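Local atomic coordinates of ADP-ribosylating toxin CARDS (Mycoplasma pneumoniae, PDB entry 4TLV), a protein that transfers ADP-ribose from NAD(+) to multiple target proteins, vacuolates mammalian cells and disrupts respiratory epithelium. Residues A124-F129 / Y475-S480; A331-S336 / T439-V444. All coordinates share one frame; numbering follows the deposited sequence.

Contact 1. Residues A124-F129 / Y475-S480; sequences ALRTSF and YDLKTS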
loop_
_atom_site.group_PDB
_atom_site.type_symbol
_atom_site.label_atom_id
_atom_site.label_comp_id
_atom_site.label_asym_id
_atom_site.label_seq_id
_atom_site.Cartn_x
_atom_site.Cartn_y
_atom_site.Cartn_z
ATOM N N ALA A 124 8.996 0.085 -10.156
ATOM C CA ALA A 124 8.665 1.408 -9.630
ATOM C C ALA A 124 7.192 1.500 -9.204
ATOM O O ALA A 124 6.890 2.025 -8.132
ATOM C CB ALA A 124 9.000 2.481 -10.641
ATOM N N LEU A 125 6.286 1.002 -10.041
ATOM C CA LEU A 125 4.854 1.008 -9.710
ATOM C C LEU A 125 4.591 0.208 -8.422
ATOM O O LEU A 125 3.768 0.597 -7.588
ATOM C CB LEU A 125 4.052 0.387 -10.850
ATOM C CG LEU A 125 2.549 0.177 -10.643
ATOM C CD1 LEU A 125 1.891 1.518 -10.316
ATOM C CD2 LEU A 125 1.954 -0.430 -11.908
ATOM N N ARG A 126 5.289 -0.917 -8.284
ATOM C CA ARG A 126 5.090 -1.845 -7.159
ATOM C C ARG A 126 5.597 -1.298 -5.835
ATOM O O ARG A 126 5.104 -1.653 -4.762
ATOM C CB ARG A 126 5.855 -3.137 -7.427
ATOM C CG ARG A 126 5.171 -4.093 -8.396
ATOM C CD ARG A 126 6.084 -5.318 -8.558
ATOM N NE ARG A 126 5.328 -6.475 -9.021
ATOM C CZ ARG A 126 5.791 -7.716 -9.000
ATOM N NH1 ARG A 126 7.016 -7.949 -8.523
ATOM N NH2 ARG A 126 5.030 -8.716 -9.433
ATOM N N THR A 127 6.629 -0.476 -5.917
ATOM C CA THR A 127 7.324 -0.033 -4.724
ATOM C C THR A 127 7.099 1.472 -4.559
ATOM O O THR A 127 6.129 1.884 -3.895
ATOM C CB THR A 127 8.815 -0.473 -4.720
ATOM O OG1 THR A 127 9.516 0.097 -5.832
ATOM C CG2 THR A 127 8.910 -1.998 -4.802
ATOM N N SER A 128 7.907 2.271 -5.240
ATOM C CA SER A 128 7.882 3.740 -5.127
ATOM C C SER A 128 6.514 4.429 -5.226
ATOM O O SER A 128 6.219 5.326 -4.418
ATOM C CB SER A 128 8.836 4.371 -6.156
ATOM O OG SER A 128 10.148 3.889 -5.954
ATOM N N PHE A 129 5.707 4.063 -6.227
ATOM C CA PHE A 129 4.421 4.731 -6.422
ATOM C C PHE A 129 3.210 3.998 -5.854
ATOM O O PHE A 129 2.101 4.506 -5.931
ATOM C CB PHE A 129 4.167 4.982 -7.916
ATOM C CG PHE A 129 5.250 5.776 -8.582
ATOM C CD1 PHE A 129 5.485 7.093 -8.210
ATOM C CD2 PHE A 129 6.026 5.217 -9.587
ATOM C CE1 PHE A 129 6.480 7.853 -8.834
ATOM C CE2 PHE A 129 7.031 5.967 -10.212
ATOM C CZ PHE A 129 7.254 7.286 -9.831
ATOM N N TYR A 475 4.221 -12.134 -0.554
ATOM C CA TYR A 475 4.911 -11.936 -1.813
ATOM C C TYR A 475 5.721 -10.657 -1.695
ATOM O O TYR A 475 5.172 -9.612 -1.346
ATOM C CB TYR A 475 3.866 -11.817 -2.912
ATOM C CG TYR A 475 4.383 -11.696 -4.334
ATOM C CD1 TYR A 475 4.886 -12.797 -5.014
ATOM C CD2 TYR A 475 4.287 -10.501 -5.020
ATOM C CE1 TYR A 475 5.317 -12.693 -6.342
ATOM C CE2 TYR A 475 4.704 -10.389 -6.341
ATOM C CZ TYR A 475 5.219 -11.490 -7.001
ATOM O OH TYR A 475 5.616 -11.356 -8.322
ATOM N N ASP A 476 7.025 -10.742 -1.940
ATOM C CA ASP A 476 7.889 -9.562 -1.859
ATOM C C ASP A 476 7.887 -8.840 -3.190
ATOM O O ASP A 476 8.447 -9.333 -4.162
ATOM C CB ASP A 476 9.324 -9.938 -1.506
ATOM C CG ASP A 476 10.257 -8.746 -1.592
ATOM O OD1 ASP A 476 9.788 -7.600 -1.370
ATOM O OD2 ASP A 476 11.438 -8.946 -1.921
ATOM N N LEU A 477 7.261 -7.667 -3.240
ATOM C CA LEU A 477 7.160 -6.930 -4.502
ATOM C C LEU A 477 8.508 -6.464 -5.045
ATOM O O LEU A 477 8.625 -6.177 -6.233
ATOM C CB LEU A 477 6.230 -5.726 -4.332
ATOM C CG LEU A 477 4.754 -6.078 -4.135
ATOM C CD1 LEU A 477 3.990 -4.838 -3.641
ATOM C CD2 LEU A 477 4.124 -6.655 -5.429
ATOM N N LYS A 478 9.520 -6.335 -4.184
ATOM C CA LYS A 478 10.829 -5.903 -4.683
ATOM C C LYS A 478 11.477 -6.954 -5.580
ATOM O O LYS A 478 12.119 -6.619 -6.565
ATOM C CB LYS A 478 11.800 -5.573 -3.540
ATOM C CG LYS A 478 11.519 -4.277 -2.807
ATOM C CD LYS A 478 12.535 -4.058 -1.661
ATOM C CE LYS A 478 13.814 -3.416 -2.157
ATOM N NZ LYS A 478 14.744 -3.084 -1.025
ATOM N N THR A 479 11.317 -8.219 -5.219
ATOM C CA THR A 479 12.083 -9.299 -5.836
ATOM C C THR A 479 11.228 -10.401 -6.463
ATOM O O THR A 479 11.774 -11.297 -7.086
ATOM C CB THR A 479 13.008 -9.985 -4.814
ATOM O OG1 THR A 479 12.215 -10.588 -3.784
ATOM C CG2 THR A 479 14.000 -8.980 -4.186
ATOM N N SER A 480 9.910 -10.328 -6.286
ATOM C CA SER A 480 8.966 -11.350 -6.766
ATOM C C SER A 480 9.114 -12.719 -6.096
ATOM O O SER A 480 8.709 -13.731 -6.668
ATOM C CB SER A 480 9.050 -11.518 -8.299
ATOM O OG SER A 480 8.759 -10.306 -8.982
#
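Arg126, the last helical residue of helix 115-126 in the mART domain, sends its guanidinium group into the turn that follows strand 473-476 of the C-terminal D3 domain, and the hydrogen bonds between the two segments all start from it. Arg126 NH2 donates to Tyr475 OH at 2.9 Å, and Arg126 NH1 donates to Ser480 OG at 3.0 Å. Both acceptors lie at the guanidinium edge, tilted 22° and 16° out of its plane. A weak third bond runs from Arg126 NH1 to the backbone O of Leu477 (3.3 Å). The phenol ring stands almost perpendicular to the guanidinium, with planes 85° apart, and receives NH2 at its own edge. Because the arginine chain is extended from CG to NE, its charge reaches past Leu477 to this polar cluster. Arg126 NH2 also forms a salt bridge with Glu97. Trp526 O bonds Tyr475 OH and Tyr549 OH bonds Ser480 OG, so each acceptor has a further D3 partner. An Asx turn, Asp476 OD1 accepting from Lys478 N at 3.1 Å, shapes the end of the strand.

Van der Waals packing completes the contact. Leu477 CD2 lies over one face of the guanidinium, toward its rim, 3.8 Å from Arg126 NE, while Leu477 CD1 rests 3.6 Å from the backbone O of Arg126. Beside it, Thr127 CG2 meets Lys478 CG across the interface.

This buried contact thus docks the catalytic domain on D3: helix 92-104 lies against Arg126 and Leu477, and strand 441-443 pairs with strand 473-476 alongside.

Contact 2. Residues A331-S336 / T439-V444; sequences AQISLS and TFFVDV
A water molecule is held by Ser334 OG and Thr439 OG1, each at 2.7 Å, and ties Ser334 to the last residue of D2 within that beta-trefoil domain; the contact across to D3, the second trefoil, is made by the Phe441 ring. Ser334 OG also bonds Ser355 OG, so the water belongs to a short chain of hydroxyls. A chi1 of 171° turns the Ser334 hydroxyl away from its own amide nitrogen and onto the water, while Ser334 CB packs 3.6 Å from Thr439 OG1 and 3.8 Å from Thr439 CG2.

The second half of the contact is built on the Phe441 ring. Gln332 O and Ser334 N both lie at the ring edge near its plane, the carbonyl 4.1 Å from Phe441 CZ and the amide nitrogen 4.1 Å from Phe441 CE2. Ser334 N is buried here and has no hydrogen-bonding partner in the model. Within its own segment the same ring has Thr439 CB over one face, and Phe483 meets it edge-to-face. Val354 of strand 348-354 touches both Phe441 and Ile333. The side chains of Ile333 and Phe441 run at about a right angle to each other, and the methyl CG2 of Ile333 approaches Phe441 CE2 obliquely at 4.2 Å.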
loop_
_atom_site.group_PDB
_atom_site.type_symbol
_atom_site.label_atom_id
_atom_site.label_comp_id
_atom_site.label_asym_id
_atom_site.label_seq_id
_atom_site.Cartn_x
_atom_site.Cartn_y
_atom_site.Cartn_z
ATOM N N ALA A 331 15.654 -12.720 10.531
ATOM C CA ALA A 331 15.239 -13.335 9.279
ATOM C C ALA A 331 14.763 -12.291 8.257
ATOM O O ALA A 331 14.028 -12.613 7.325
ATOM C CB ALA A 331 14.158 -14.392 9.529
ATOM N N GLN A 332 15.187 -11.044 8.457
ATOM C CA GLN A 332 15.000 -9.968 7.491
ATOM C C GLN A 332 13.548 -9.520 7.283
ATOM O O GLN A 332 13.215 -8.971 6.244
ATOM C CB GLN A 332 15.646 -10.323 6.149
ATOM C CG GLN A 332 17.109 -10.725 6.259
ATOM C CD GLN A 332 17.616 -11.371 4.985
ATOM O OE1 GLN A 332 17.144 -12.437 4.585
ATOM N NE2 GLN A 332 18.555 -10.709 4.322
ATOM N N ILE A 333 12.686 -9.723 8.268
ATOM C CA ILE A 333 11.351 -9.161 8.129
ATOM C C ILE A 333 11.145 -7.933 9.015
ATOM O O ILE A 333 11.817 -7.741 10.031
ATOM C CB ILE A 333 10.219 -10.180 8.316
ATOM C CG1 ILE A 333 10.270 -10.775 9.710
ATOM C CG2 ILE A 333 10.234 -11.270 7.204
ATOM C CD1 ILE A 333 9.506 -12.063 9.815
ATOM N N SER A 334 10.225 -7.096 8.569
ATOM C CA SER A 334 9.857 -5.856 9.231
ATOM C C SER A 334 8.574 -6.133 10.004
ATOM O O SER A 334 7.761 -6.951 9.574
ATOM C CB SER A 334 9.599 -4.789 8.162
ATOM O OG SER A 334 9.046 -3.615 8.727
ATOM N N LEU A 335 8.414 -5.484 11.157
ATOM C CA LEU A 335 7.218 -5.637 11.984
ATOM C C LEU A 335 6.474 -4.313 12.174
ATOM O O LEU A 335 7.102 -3.267 12.333
ATOM C CB LEU A 335 7.603 -6.198 13.353
ATOM C CG LEU A 335 8.252 -7.591 13.326
ATOM C CD1 LEU A 335 9.002 -7.855 14.652
ATOM C CD2 LEU A 335 7.210 -8.680 13.031
ATOM N N SER A 336 5.141 -4.381 12.175
ATOM C CA SER A 336 4.263 -3.208 12.256
ATOM C C SER A 336 3.214 -3.394 13.348
ATOM O O SER A 336 2.798 -4.520 13.625
ATOM C CB SER A 336 3.525 -3.012 10.919
ATOM O OG SER A 336 4.410 -2.592 9.902
ATOM N N THR A 439 10.000 -1.779 3.326
ATOM C CA THR A 439 9.693 -3.122 2.825
ATOM C C THR A 439 8.353 -3.142 2.115
ATOM O O THR A 439 7.473 -2.313 2.384
ATOM C CB THR A 439 9.698 -4.200 3.928
ATOM O OG1 THR A 439 8.613 -3.977 4.845
ATOM C CG2 THR A 439 11.070 -4.228 4.660
ATOM N N PHE A 440 8.205 -4.096 1.203
ATOM C CA PHE A 440 7.057 -4.109 0.304
ATOM C C PHE A 440 6.460 -5.510 0.191
ATOM O O PHE A 440 6.354 -6.073 -0.898
ATOM C CB PHE A 440 7.504 -3.584 -1.053
ATOM C CG PHE A 440 8.153 -2.232 -0.974
ATOM C CD1 PHE A 440 9.516 -2.112 -0.743
ATOM C CD2 PHE A 440 7.400 -1.084 -1.103
ATOM C CE1 PHE A 440 10.122 -0.872 -0.661
ATOM C CE2 PHE A 440 8.003 0.171 -1.015
ATOM C CZ PHE A 440 9.356 0.274 -0.784
ATOM N N PHE A 441 6.078 -6.071 1.333
ATOM C CA PHE A 441 5.502 -7.414 1.382
ATOM C C PHE A 441 3.987 -7.364 1.243
ATOM O O PHE A 441 3.328 -6.563 1.911
ATOM C CB PHE A 441 5.820 -8.092 2.722
ATOM C CG PHE A 441 7.279 -8.075 3.096
ATOM C CD1 PHE A 441 8.272 -8.111 2.121
ATOM C CD2 PHE A 441 7.651 -8.063 4.436
ATOM C CE1 PHE A 441 9.625 -8.107 2.482
ATOM C CE2 PHE A 441 8.996 -8.072 4.806
ATOM C CZ PHE A 441 9.978 -8.094 3.825
ATOM N N VAL A 442 3.438 -8.220 0.378
ATOM C CA VAL A 442 1.981 -8.382 0.264
ATOM C C VAL A 442 1.573 -9.682 0.937
ATOM O O VAL A 442 2.205 -10.721 0.716
ATOM C CB VAL A 442 1.500 -8.469 -1.215
ATOM C CG1 VAL A 442 -0.033 -8.589 -1.269
ATOM C CG2 VAL A 442 1.971 -7.260 -2.004
ATOM N N ASP A 443 0.556 -9.621 1.791
ATOM C CA ASP A 443 -0.013 -10.839 2.381
ATOM C C ASP A 443 -0.869 -11.513 1.316
ATOM O O ASP A 443 -1.894 -10.965 0.904
ATOM C CB ASP A 443 -0.851 -10.487 3.616
ATOM C CG ASP A 443 -1.365 -11.729 4.373
ATOM O OD1 ASP A 443 -1.333 -12.846 3.825
ATOM O OD2 ASP A 443 -1.812 -11.572 5.530
ATOM N N VAL A 444 -0.416 -12.660 0.813
ATOM C CA VAL A 444 -1.136 -13.328 -0.273
ATOM C C VAL A 444 -1.926 -14.541 0.228
ATOM O O VAL A 444 -2.819 -15.033 -0.463
ATOM C CB VAL A 444 -0.206 -13.706 -1.455
ATOM C CG1 VAL A 444 0.289 -12.440 -2.180
ATOM C CG2 VAL A 444 0.983 -14.563 -0.975
HETATM O O HOH W 1 9.060 -1.910 6.596
#

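Both contacts are buried domain interfaces, and both end on the same D3 sheet, in which strands 473-476 and 441-443 are neighbours. Contact 1 brings the mART domain to it and contact 2 brings D2, with centres about 12 Å apart. The two join directly: Tyr475 N and Leu477 N probably bond Val442 O and Phe440 O, and Leu477 CD1 packs on Val442 CG2. Their chemistry differs. Contact 1 is the larger and is organised by one charged side chain with direct bonds to D3, whereas contact 2 is smaller and uncharged, relying on a shared water and an aromatic edge where the chain passes from D2 into D3.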